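Local coordinates for protein mannan endo-1,4-beta-mannosidase (Cryptopygus antarcticus, PDB 4OOZ) that hydrolyses internal beta-1,4-mannosidic linkages in mannans, galactomannans and glucomannans, releasing mainly short manno-oligosaccharides, at residues 181-186 / 241-246; 338-343 / 354-359; 145-150 / 212-217. All blocks are in the same frame, centred on the assembly; numbering follows the deposited sequence.

Contact 1: 181-186 / 241-246; sequences EPEGTL and GSWSEL. With BMA (beta-D-mannopyranose), chain G; BMA (beta-D-mannopyranose), chain C.
E183 lays its aliphatic part against the benzo side of the W243 indole, CG coming within 3.5 Å of W243 CE3. The approach is oblique, and the carboxylate is turned 35° from the ring plane. A bend at chi2 (84°) folds the acid back toward the 241-246 backbone, where E183 OE2 receives a hydrogen bond of 3.2 Å from S242 OG, although the placing of OE2 is not secure; S242 OG is also tied to Q248. Behind this, E181 N donates to G241 O, locking the two loops together where they leave their strands. The tight turn E181-G184 then carries E183 round to face W243.

Both loops reach sugar. E181, the probable proton donor/acceptor of this family 5 hydrolase, runs extended beyond CG, and its OE1 accepts from O3 of the chain G mannose at 2.8 Å. Its OE2 also takes a bond from H280 ND1, a second-shell hold on the carboxylate, and lies near E312, the likely nucleophile. W243 serves a different mannose: its NE1 donates to O2 of the chain C sugar at 3.3 Å, with an angle of 152° at the hydrogen, and more weakly to O3 of the same sugar.

In the fold, E181 follows strand 173-180 and G241 closes the adjacent parallel strand 238-241, so the contact sits at the C-terminal ends of two strands of the (beta/alpha)8 barrel, where glycosidases of this family carry their active site. W208 meets the W243 ring, helix 201-204 touches that indole through L201 and Q204, and I218 of helix 215-232 touches P182.

Contact 2: 338-343 / 354-359; sequences ALTWQF and SNQMYG. With BMA (beta-D-mannopyranose), chain G.
The chain leaves strand 338-340 beside helix 354-359, T340 and Q356 facing each other with CA atoms 6.5 Å apart. Q356 does most of the work, its side chain reaching off the helix, extended beyond CG, into the loop after the strand. T340 and Q356 point past each other, antiparallel, which sets Q356 CG alongside T340 OG1; that hydroxyl has its own partners in Y327 OH and the carbonyl of G41. At the end of the glutamine, NE2 gives two weak hydrogen bonds, to W341 O at 2.7 Å and to Q342 O at 3.2 Å. The amide and F343 ring planes differ by only 11°, but the amide lies off to one side of the ring and the two side chains meet at a slant. M357 crosses the F343 side chain at about a right angle and meets the ring edge, its CG 4.1 Å from F343 CE1, while W68 approaches the same ring edge-to-face.

W341 turns the other way. With CG anti to the backbone N (chi1 174°), its indole is carried off the helix side to the chain G mannose, whose O5 lies 3.1 Å above one face, toward the rim; Q342 CB covers the opposite face. Y282 and the probable nucleophile E312 stand close to this indole.

Chemically, one buried amide attends to two successive carbonyls of the loop. The carbonyls belong to the two peptides that follow W341, so Q356 is a second-shell residue behind a substrate-binding tryptophan. Both bonds are weak, and the amide's hold on the backbone is accordingly modest.

Contact 3: 145-150 / 212-217; sequences LFWDES and KFPMKQ. With BMA (beta-D-mannopyranose), chain D; BMA (beta-D-mannopyranose), chain B; BMA (beta-D-mannopyranose), chain E.
F146 and F213 stack face to face, ring centroids 4.0 Å apart and planes 23° off parallel, although their side chains come in at about a right angle to each other. The overlap continues onto the stem of F146, whose CB sits 3.4 Å from F213 CD1. K212 CB covers the other face of F213, so that ring is sandwiched. W147 joins the cluster obliquely, its five-membered ring inclined 40° to F213.

The W147 indole itself is layered. Its CG stands opposite the carbonyl carbon (chi1 -68°), which sets the ring between Q217 and a sugar. Q217 CG makes a CH-pi contact with one face, 4.1 Å from the centroid of the six-membered ring and close to its normal, with the glutamine amide lying nearly parallel to the indole. On the opposite face lies the chain E mannose, C4 being 4.0 Å above the plane and over its centre. K212 O meets the indole edge in plane, and P214 CD packs 3.7 Å from W147 CZ2. The protein thus backs and borders a flat platform on which a sugar rests, the classic tryptophan-carbohydrate stack. Next along, D148 OD2 accepts from O6 of the chain B mannose at 2.7 Å. The B, D and E sugars form one linked chain across the two residues.

Two helix starts meet here: D148 is the N-cap of helix 149-167 and P214 that of helix 215-232. From the latter, T221 touches F146 and I218 touches F213. Q143 of helix 140-143 lies against K212 and F213, and backbone bonds from F213 to T185 and Q187 tie the segment to the loop after strand 173-180.

Contacts 1 and 3 interleave along the chain, in the order 145-150, 181-186, 212-217, 241-246; contact 2 follows later and closes within a short span. Contacts 1 and 2 lie over strands of the same curled sheet, 173-180 and 238-241 for one and 337-340 for the other, with centres 21 Å apart; they do not touch, but both reach the chain G mannose in the catalytic cleft. Contact 3 adjoins contact 1, 16 Å between centres, L186 packing against F213 and M215, and is 34 Å from contact 2, across the chain's centre. Its mannose chain, away from the chain G sugar, is consistent with a further sugar-binding surface, physically joined to a catalytic loop.

Contact 1: 181-186 / 241-246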
loop_
_atom_site.group_PDB
_atom_site.type_symbol
_atom_site.label_atom_id
_atom_site.label_comp_id
_atom_site.label_asym_id
_atom_site.label_seq_id
_atom_site.Cartn_x
_atom_site.Cartn_y
_atom_site.Cartn_z
ATOM N N GLU A 181 -6.089 -3.035 -3.770
ATOM C CA GLU A 181 -7.513 -3.289 -3.972
ATOM C C GLU A 181 -7.820 -4.632 -4.624
ATOM O O GLU A 181 -8.378 -4.675 -5.715
ATOM C CB GLU A 181 -8.121 -2.167 -4.807
ATOM C CG GLU A 181 -7.806 -0.798 -4.259
ATOM C CD GLU A 181 -8.891 0.200 -4.556
ATOM O OE1 GLU A 181 -9.781 -0.116 -5.368
ATOM O OE2 GLU A 181 -8.848 1.313 -3.992
ATOM N N PRO A 182 -7.488 -5.735 -3.937
ATOM C CA PRO A 182 -7.699 -7.097 -4.443
ATOM C C PRO A 182 -9.157 -7.420 -4.756
ATOM O O PRO A 182 -9.447 -8.500 -5.268
ATOM C CB PRO A 182 -7.205 -7.974 -3.292
ATOM C CG PRO A 182 -6.311 -7.106 -2.499
ATOM C CD PRO A 182 -6.907 -5.749 -2.585
ATOM N N GLU A 183 -10.059 -6.500 -4.438
ATOM C CA GLU A 183 -11.486 -6.716 -4.638
ATOM C C GLU A 183 -11.917 -6.234 -6.016
ATOM O O GLU A 183 -13.022 -6.531 -6.470
ATOM C CB GLU A 183 -12.299 -6.005 -3.551
ATOM C CG GLU A 183 -11.929 -6.404 -2.129
ATOM C CD GLU A 183 -10.742 -5.625 -1.587
ATOM O OE1 GLU A 183 -10.544 -4.465 -2.006
ATOM O OE2 GLU A 183 -10.009 -6.175 -0.740
ATOM N N GLY A 184 -11.038 -5.484 -6.671
ATOM C CA GLY A 184 -11.296 -5.016 -8.019
ATOM C C GLY A 184 -11.425 -6.160 -9.001
ATOM O O GLY A 184 -12.274 -6.140 -9.889
ATOM N N THR A 185 -10.578 -7.168 -8.827
ATOM C CA THR A 185 -10.602 -8.342 -9.686
ATOM C C THR A 185 -10.932 -9.595 -8.884
ATOM O O THR A 185 -10.378 -10.666 -9.126
ATOM C CB THR A 185 -9.262 -8.534 -10.417
ATOM O OG1 THR A 185 -8.184 -8.395 -9.485
ATOM C CG2 THR A 185 -9.112 -7.491 -11.512
ATOM N N LEU A 186 -11.839 -9.443 -7.927
ATOM C CA LEU A 186 -12.290 -10.553 -7.101
ATOM C C LEU A 186 -13.462 -11.268 -7.755
ATOM O O LEU A 186 -14.309 -10.635 -8.379
ATOM C CB LEU A 186 -12.688 -10.051 -5.707
ATOM C CG LEU A 186 -13.586 -10.955 -4.855
ATOM C CD1 LEU A 186 -12.801 -12.115 -4.257
ATOM C CD2 LEU A 186 -14.302 -10.159 -3.773
ATOM N N GLY A 241 -3.879 -2.846 0.409
ATOM C CA GLY A 241 -4.730 -1.669 0.412
ATOM C C GLY A 241 -6.069 -1.930 -0.237
ATOM O O GLY A 241 -6.159 -2.042 -1.452
ATOM N N SER A 242 -7.115 -2.010 0.576
ATOM C CA SER A 242 -8.418 -2.443 0.089
ATOM C C SER A 242 -9.352 -1.314 -0.313
ATOM O O SER A 242 -9.443 -0.290 0.362
ATOM C CB SER A 242 -9.119 -3.297 1.150
ATOM O OG SER A 242 -8.384 -4.471 1.444
ATOM N N TRP A 243 -10.032 -1.522 -1.432
ATOM C CA TRP A 243 -11.275 -0.829 -1.723
ATOM C C TRP A 243 -12.159 -0.920 -0.485
ATOM O O TRP A 243 -12.347 -2.006 0.058
ATOM C CB TRP A 243 -11.944 -1.461 -2.947
ATOM C CG TRP A 243 -13.439 -1.475 -2.939
ATOM C CD1 TRP A 243 -14.278 -0.577 -3.530
ATOM C CD2 TRP A 243 -14.276 -2.453 -2.312
ATOM N NE1 TRP A 243 -15.585 -0.938 -3.311
ATOM C CE2 TRP A 243 -15.607 -2.085 -2.563
ATOM C CE3 TRP A 243 -14.023 -3.604 -1.564
ATOM C CZ2 TRP A 243 -16.682 -2.827 -2.089
ATOM C CZ3 TRP A 243 -15.084 -4.331 -1.092
ATOM C CH2 TRP A 243 -16.398 -3.945 -1.356
ATOM N N SER A 244 -12.632 0.226 -0.001
ATOM C CA SER A 244 -13.555 0.296 1.134
ATOM C C SER A 244 -13.083 -0.440 2.390
ATOM O O SER A 244 -11.991 -1.000 2.442
ATOM C CB SER A 244 -14.930 -0.246 0.736
ATOM O OG SER A 244 -14.948 -1.660 0.792
ATOM N N GLU A 245 -13.938 -0.426 3.403
ATOM C CA GLU A 245 -13.614 -0.964 4.714
ATOM C C GLU A 245 -14.307 -2.294 4.934
ATOM O O GLU A 245 -14.070 -2.974 5.931
ATOM C CB GLU A 245 -14.026 0.021 5.806
ATOM C CG GLU A 245 -15.508 0.370 5.777
ATOM C CD GLU A 245 -15.857 1.355 4.674
ATOM O OE1 GLU A 245 -14.928 1.979 4.120
ATOM O OE2 GLU A 245 -17.054 1.483 4.343
ATOM N N LEU A 246 -15.157 -2.675 3.986
ATOM C CA LEU A 246 -15.990 -3.865 4.130
ATOM C C LEU A 246 -15.160 -5.132 4.131
ATOM O O LEU A 246 -15.695 -6.230 4.302
ATOM C CB LEU A 246 -17.023 -3.940 3.004
ATOM C CG LEU A 246 -17.583 -2.642 2.413
ATOM C CD1 LEU A 246 -18.724 -2.933 1.449
ATOM C CD2 LEU A 246 -18.033 -1.667 3.493
HETATM C C1 BMA G . -6.942 3.137 -7.488
HETATM C C2 BMA G . -8.073 2.290 -6.985
HETATM C C3 BMA G . -9.256 2.458 -7.908
HETATM C C4 BMA G . -9.632 3.938 -8.054
HETATM C C5 BMA G . -8.405 4.817 -8.362
HETATM C C6 BMA G . -8.719 6.285 -8.181
HETATM O O1 BMA G . -5.910 2.984 -6.558
HETATM O O2 BMA G . -8.495 2.790 -5.725
HETATM O O3 BMA G . -10.387 1.728 -7.437
HETATM O O4 BMA G . -10.579 4.089 -9.104
HETATM O O5 BMA G . -7.316 4.490 -7.475
HETATM O O6 BMA G . -10.130 6.454 -8.128
HETATM C C1 BMA C . -20.026 0.957 -6.057
HETATM C C2 BMA C . -18.695 0.934 -5.268
HETATM C C3 BMA C . -17.486 1.214 -6.149
HETATM C C4 BMA C . -17.573 0.406 -7.460
HETATM C C5 BMA C . -18.857 0.827 -8.182
HETATM C C6 BMA C . -18.997 0.226 -9.574
HETATM O O2 BMA C . -18.483 -0.352 -4.698
HETATM O O3 BMA C . -16.277 0.927 -5.448
HETATM O O4 BMA C . -16.407 0.419 -8.385
HETATM O O5 BMA C . -19.958 0.372 -7.359
HETATM O O6 BMA C . -19.822 -0.930 -9.496
#

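Contact 2: 338-343 / 354-359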
loop_
_atom_site.group_PDB
_atom_site.type_symbol
_atom_site.label_atom_id
_atom_site.label_comp_id
_atom_site.label_asym_id
_atom_site.label_seq_id
_atom_site.Cartn_x
_atom_site.Cartn_y
_atom_site.Cartn_z
ATOM N N ALA A 338 -2.757 8.789 6.776
ATOM C CA ALA A 338 -3.723 9.263 5.792
ATOM C C ALA A 338 -3.015 9.714 4.519
ATOM O O ALA A 338 -2.177 10.613 4.552
ATOM C CB ALA A 338 -4.555 10.394 6.368
ATOM N N LEU A 339 -3.360 9.083 3.400
ATOM C CA LEU A 339 -2.730 9.378 2.119
ATOM C C LEU A 339 -3.745 9.877 1.113
ATOM O O LEU A 339 -4.637 9.147 0.704
ATOM C CB LEU A 339 -2.034 8.141 1.559
ATOM C CG LEU A 339 -0.926 7.525 2.405
ATOM C CD1 LEU A 339 -0.567 6.161 1.861
ATOM C CD2 LEU A 339 0.292 8.431 2.430
ATOM N N THR A 340 -3.612 11.129 0.718
ATOM C CA THR A 340 -4.495 11.693 -0.291
ATOM C C THR A 340 -4.340 10.993 -1.627
ATOM O O THR A 340 -3.249 10.539 -1.976
ATOM C CB THR A 340 -4.217 13.152 -0.466
ATOM O OG1 THR A 340 -2.812 13.340 -0.275
ATOM C CG2 THR A 340 -4.971 13.954 0.555
ATOM N N TRP A 341 -5.413 10.917 -2.401
ATOM C CA TRP A 341 -5.302 10.147 -3.619
ATOM C C TRP A 341 -4.727 10.940 -4.781
ATOM O O TRP A 341 -5.163 12.046 -5.099
ATOM C CB TRP A 341 -6.630 9.544 -4.041
ATOM C CG TRP A 341 -6.473 8.896 -5.375
ATOM C CD1 TRP A 341 -7.057 9.280 -6.542
ATOM C CD2 TRP A 341 -5.597 7.804 -5.707
ATOM N NE1 TRP A 341 -6.635 8.477 -7.572
ATOM C CE2 TRP A 341 -5.739 7.561 -7.086
ATOM C CE3 TRP A 341 -4.724 6.998 -4.969
ATOM C CZ2 TRP A 341 -5.047 6.546 -7.742
ATOM C CZ3 TRP A 341 -4.035 5.990 -5.625
ATOM C CH2 TRP A 341 -4.203 5.774 -6.997
ATOM N N GLN A 342 -3.749 10.288 -5.402
ATOM C CA GLN A 342 -2.863 10.757 -6.461
ATOM C C GLN A 342 -2.501 12.224 -6.600
ATOM O O GLN A 342 -3.315 13.104 -6.882
ATOM C CB GLN A 342 -3.377 10.255 -7.804
ATOM C CG GLN A 342 -2.366 9.285 -8.338
ATOM C CD GLN A 342 -2.737 8.592 -9.597
ATOM O OE1 GLN A 342 -3.908 8.406 -9.907
ATOM N NE2 GLN A 342 -1.724 8.179 -10.337
ATOM N N PHE A 343 -1.191 12.402 -6.473
ATOM C CA PHE A 343 -0.464 13.657 -6.534
ATOM C C PHE A 343 -0.289 14.195 -7.950
ATOM O O PHE A 343 0.029 15.368 -8.134
ATOM C CB PHE A 343 0.908 13.452 -5.879
ATOM C CG PHE A 343 1.589 14.720 -5.444
ATOM C CD1 PHE A 343 1.142 15.419 -4.333
ATOM C CD2 PHE A 343 2.706 15.187 -6.117
ATOM C CE1 PHE A 343 1.778 16.572 -3.919
ATOM C CE2 PHE A 343 3.350 16.341 -5.708
ATOM C CZ PHE A 343 2.886 17.036 -4.608
ATOM N N SER A 354 -1.703 20.807 -5.524
ATOM C CA SER A 354 -1.719 21.982 -4.654
ATOM C C SER A 354 -2.536 21.763 -3.390
ATOM O O SER A 354 -2.055 21.987 -2.276
ATOM C CB SER A 354 -2.276 23.193 -5.402
ATOM O OG SER A 354 -1.560 23.430 -6.599
ATOM N N ASN A 355 -3.785 21.343 -3.582
ATOM C CA ASN A 355 -4.712 21.131 -2.473
ATOM C C ASN A 355 -4.231 20.020 -1.536
ATOM O O ASN A 355 -4.289 20.170 -0.331
ATOM C CB ASN A 355 -6.110 20.804 -2.979
ATOM C CG ASN A 355 -7.175 21.074 -1.931
ATOM O OD1 ASN A 355 -7.206 22.147 -1.328
ATOM N ND2 ASN A 355 -8.036 20.094 -1.691
ATOM N N GLN A 356 -3.770 18.902 -2.105
ATOM C CA GLN A 356 -2.919 17.912 -1.410
ATOM C C GLN A 356 -1.813 18.530 -0.546
ATOM O O GLN A 356 -1.581 18.132 0.588
ATOM C CB GLN A 356 -2.293 16.960 -2.434
ATOM C CG GLN A 356 -2.778 15.578 -2.314
ATOM C CD GLN A 356 -2.744 14.827 -3.629
ATOM O OE1 GLN A 356 -1.845 15.053 -4.443
ATOM N NE2 GLN A 356 -3.626 13.819 -3.773
ATOM N N MET A 357 -1.057 19.459 -1.109
ATOM C CA MET A 357 0.013 20.101 -0.340
ATOM C C MET A 357 -0.595 20.840 0.839
ATOM O O MET A 357 -0.103 20.746 1.967
ATOM C CB MET A 357 0.830 21.059 -1.217
ATOM C CG MET A 357 1.762 20.339 -2.198
ATOM S SD MET A 357 2.922 21.440 -3.044
ATOM C CE MET A 357 1.789 22.559 -3.863
ATOM N N TYR A 358 -1.697 21.541 0.570
ATOM C CA TYR A 358 -2.408 22.315 1.587
ATOM C C TYR A 358 -2.839 21.438 2.756
ATOM O O TYR A 358 -2.613 21.775 3.919
ATOM C CB TYR A 358 -3.636 23.003 0.984
ATOM C CG TYR A 358 -4.403 23.860 1.968
ATOM C CD1 TYR A 358 -3.775 24.894 2.649
ATOM C CD2 TYR A 358 -5.753 23.638 2.214
ATOM C CE1 TYR A 358 -4.467 25.683 3.546
ATOM C CE2 TYR A 358 -6.455 24.425 3.112
ATOM C CZ TYR A 358 -5.805 25.445 3.775
ATOM O OH TYR A 358 -6.496 26.231 4.670
ATOM N N GLY A 359 -3.465 20.314 2.431
ATOM C CA GLY A 359 -3.906 19.366 3.431
ATOM C C GLY A 359 -2.735 18.811 4.210
ATOM O O GLY A 359 -2.816 18.647 5.422
HETATM C C1 BMA G . -6.942 3.137 -7.488
HETATM C C2 BMA G . -8.073 2.290 -6.985
HETATM C C3 BMA G . -9.256 2.458 -7.908
HETATM C C4 BMA G . -9.632 3.938 -8.054
HETATM C C5 BMA G . -8.405 4.817 -8.362
HETATM C C6 BMA G . -8.719 6.285 -8.181
HETATM O O1 BMA G . -5.910 2.984 -6.558
HETATM O O2 BMA G . -8.495 2.790 -5.725
HETATM O O3 BMA G . -10.387 1.728 -7.437
HETATM O O4 BMA G . -10.579 4.089 -9.104
HETATM O O5 BMA G . -7.316 4.490 -7.475
HETATM O O6 BMA G . -10.130 6.454 -8.128
#

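Contact 3: 145-150 / 212-217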
loop_
_atom_site.group_PDB
_atom_site.type_symbol
_atom_site.label_atom_id
_atom_site.label_comp_id
_atom_site.label_asym_id
_atom_site.label_seq_id
_atom_site.Cartn_x
_atom_site.Cartn_y
_atom_site.Cartn_z
ATOM N N LEU A 145 -0.255 -15.544 -12.022
ATOM C CA LEU A 145 0.542 -15.613 -10.800
ATOM C C LEU A 145 -0.324 -16.009 -9.609
ATOM O O LEU A 145 0.179 -16.489 -8.596
ATOM C CB LEU A 145 1.233 -14.279 -10.523
ATOM C CG LEU A 145 2.392 -13.900 -11.441
ATOM C CD1 LEU A 145 3.015 -12.592 -10.991
ATOM C CD2 LEU A 145 3.428 -15.011 -11.473
ATOM N N PHE A 146 -1.630 -15.802 -9.741
ATOM C CA PHE A 146 -2.578 -16.154 -8.692
ATOM C C PHE A 146 -2.944 -17.627 -8.752
ATOM O O PHE A 146 -3.293 -18.231 -7.737
ATOM C CB PHE A 146 -3.848 -15.307 -8.800
ATOM C CG PHE A 146 -3.641 -13.856 -8.485
ATOM C CD1 PHE A 146 -3.024 -13.013 -9.395
ATOM C CD2 PHE A 146 -4.066 -13.333 -7.276
ATOM C CE1 PHE A 146 -2.833 -11.680 -9.106
ATOM C CE2 PHE A 146 -3.878 -11.997 -6.979
ATOM C CZ PHE A 146 -3.260 -11.169 -7.896
ATOM N N TRP A 147 -2.863 -18.202 -9.947
ATOM C CA TRP A 147 -3.308 -19.571 -10.164
ATOM C C TRP A 147 -2.159 -20.574 -10.180
ATOM O O TRP A 147 -2.239 -21.624 -9.544
ATOM C CB TRP A 147 -4.093 -19.665 -11.470
ATOM C CG TRP A 147 -5.409 -18.954 -11.448
ATOM C CD1 TRP A 147 -5.678 -17.707 -11.929
ATOM C CD2 TRP A 147 -6.643 -19.458 -10.925
ATOM N NE1 TRP A 147 -7.004 -17.403 -11.738
ATOM C CE2 TRP A 147 -7.617 -18.462 -11.122
ATOM C CE3 TRP A 147 -7.017 -20.656 -10.309
ATOM C CZ2 TRP A 147 -8.941 -18.626 -10.725
ATOM C CZ3 TRP A 147 -8.328 -20.817 -9.917
ATOM C CH2 TRP A 147 -9.275 -19.808 -10.125
ATOM N N ASP A 148 -1.094 -20.255 -10.908
ATOM C CA ASP A 148 0.034 -21.171 -11.035
ATOM C C ASP A 148 1.062 -20.934 -9.934
ATOM O O ASP A 148 1.591 -19.831 -9.790
ATOM C CB ASP A 148 0.691 -21.031 -12.414
ATOM C CG ASP A 148 1.631 -22.180 -12.737
ATOM O OD1 ASP A 148 2.547 -22.456 -11.936
ATOM O OD2 ASP A 148 1.451 -22.818 -13.793
ATOM N N GLU A 149 1.341 -21.981 -9.167
ATOM C CA GLU A 149 2.299 -21.899 -8.072
ATOM C C GLU A 149 3.727 -21.767 -8.579
ATOM O O GLU A 149 4.545 -21.091 -7.965
ATOM C CB GLU A 149 2.189 -23.126 -7.164
ATOM C CG GLU A 149 0.837 -23.289 -6.495
ATOM C CD GLU A 149 0.830 -24.381 -5.442
ATOM O OE1 GLU A 149 1.924 -24.845 -5.054
ATOM O OE2 GLU A 149 -0.271 -24.771 -4.997
ATOM N N SER A 150 4.024 -22.424 -9.697
ATOM C CA SER A 150 5.376 -22.432 -10.246
ATOM C C SER A 150 5.731 -21.096 -10.893
ATOM O O SER A 150 6.890 -20.678 -10.884
ATOM C CB SER A 150 5.530 -23.567 -11.257
ATOM O OG SER A 150 4.506 -23.522 -12.234
ATOM N N LYS A 212 -12.048 -12.298 -11.724
ATOM C CA LYS A 212 -11.055 -13.292 -12.116
ATOM C C LYS A 212 -10.653 -14.209 -10.966
ATOM O O LYS A 212 -10.656 -15.431 -11.107
ATOM C CB LYS A 212 -9.803 -12.606 -12.672
ATOM C CG LYS A 212 -10.087 -11.442 -13.601
ATOM C CD LYS A 212 -8.803 -10.865 -14.175
ATOM C CE LYS A 212 -9.080 -9.568 -14.912
ATOM N NZ LYS A 212 -10.238 -9.709 -15.832
ATOM N N PHE A 213 -10.304 -13.615 -9.829
ATOM C CA PHE A 213 -9.724 -14.371 -8.724
ATOM C C PHE A 213 -10.660 -14.533 -7.532
ATOM O O PHE A 213 -11.047 -13.549 -6.902
ATOM C CB PHE A 213 -8.435 -13.700 -8.256
ATOM C CG PHE A 213 -7.535 -13.276 -9.375
ATOM C CD1 PHE A 213 -6.829 -14.215 -10.102
ATOM C CD2 PHE A 213 -7.391 -11.938 -9.700
ATOM C CE1 PHE A 213 -6.000 -13.829 -11.130
ATOM C CE2 PHE A 213 -6.556 -11.548 -10.732
ATOM C CZ PHE A 213 -5.863 -12.496 -11.447
ATOM N N PRO A 214 -11.024 -15.786 -7.218
ATOM C CA PRO A 214 -11.729 -16.091 -5.969
ATOM C C PRO A 214 -10.863 -15.731 -4.766
ATOM O O PRO A 214 -9.636 -15.762 -4.880
ATOM C CB PRO A 214 -11.971 -17.604 -6.056
ATOM C CG PRO A 214 -10.995 -18.100 -7.078
ATOM C CD PRO A 214 -10.829 -16.982 -8.052
ATOM N N MET A 215 -11.494 -15.396 -3.642
ATOM C CA MET A 215 -10.783 -14.900 -2.465
ATOM C C MET A 215 -9.651 -15.825 -2.030
ATOM O O MET A 215 -8.585 -15.363 -1.625
ATOM C CB MET A 215 -11.756 -14.700 -1.302
ATOM C CG MET A 215 -11.208 -13.828 -0.189
ATOM S SD MET A 215 -11.062 -12.120 -0.741
ATOM C CE MET A 215 -9.476 -11.680 -0.035
ATOM N N LYS A 216 -9.888 -17.130 -2.121
ATOM C CA LYS A 216 -8.889 -18.129 -1.755
ATOM C C LYS A 216 -7.573 -17.924 -2.511
ATOM O O LYS A 216 -6.490 -18.041 -1.934
ATOM C CB LYS A 216 -9.443 -19.533 -2.010
ATOM C CG LYS A 216 -8.477 -20.658 -1.727
ATOM C CD LYS A 216 -9.172 -21.821 -1.048
ATOM C CE LYS A 216 -10.491 -22.168 -1.709
ATOM N NZ LYS A 216 -11.328 -23.088 -0.869
ATOM N N GLN A 217 -7.675 -17.596 -3.796
ATOM C CA GLN A 217 -6.499 -17.394 -4.640
ATOM C C GLN A 217 -5.749 -16.117 -4.292
ATOM O O GLN A 217 -4.520 -16.086 -4.309
ATOM C CB GLN A 217 -6.899 -17.367 -6.116
ATOM C CG GLN A 217 -7.493 -18.670 -6.610
ATOM C CD GLN A 217 -6.598 -19.854 -6.322
ATOM O OE1 GLN A 217 -5.388 -19.800 -6.542
ATOM N NE2 GLN A 217 -7.187 -20.930 -5.815
HETATM C C1 BMA D . -0.581 -22.887 -16.456
HETATM C C2 BMA D . -0.940 -21.731 -15.524
HETATM C C3 BMA D . -2.262 -22.042 -14.842
HETATM C C4 BMA D . -3.358 -22.488 -15.831
HETATM C C5 BMA D . -2.825 -23.508 -16.893
HETATM C C6 BMA D . -3.779 -23.714 -18.054
HETATM O O2 BMA D . -1.123 -20.521 -16.245
HETATM O O3 BMA D . -2.728 -20.930 -14.099
HETATM O O4 BMA D . -4.390 -23.098 -15.077
HETATM O O5 BMA D . -1.565 -23.062 -17.437
HETATM O O6 BMA D . -4.814 -24.589 -17.631
HETATM C C1 BMA B . 3.391 -24.973 -19.164
HETATM C C2 BMA B . 2.360 -24.227 -20.007
HETATM C C3 BMA B . 1.637 -23.200 -19.136
HETATM C C4 BMA B . 1.138 -23.789 -17.798
HETATM C C5 BMA B . 2.255 -24.623 -17.102
HETATM C C6 BMA B . 1.771 -25.407 -15.890
HETATM O O1 BMA B . 3.908 -26.004 -19.965
HETATM O O2 BMA B . 1.368 -25.117 -20.491
HETATM O O3 BMA B . 0.547 -22.607 -19.830
HETATM O O4 BMA B . 0.756 -22.706 -16.964
HETATM O O5 BMA B . 2.789 -25.571 -18.041
HETATM O O6 BMA B . 2.555 -25.027 -14.767
HETATM C C1 BMA E . -5.636 -22.394 -15.225
HETATM C C2 BMA E . -6.641 -22.991 -14.253
HETATM C C3 BMA E . -8.005 -22.311 -14.413
HETATM C C4 BMA E . -7.906 -20.755 -14.505
HETATM C C5 BMA E . -6.750 -20.341 -15.449
HETATM C C6 BMA E . -6.492 -18.847 -15.475
HETATM O O2 BMA E . -6.225 -22.761 -12.918
HETATM O O3 BMA E . -8.875 -22.706 -13.356
HETATM O O4 BMA E . -9.117 -20.201 -15.030
HETATM O O5 BMA E . -5.542 -21.007 -15.054
HETATM O O6 BMA E . -7.285 -18.284 -16.511
#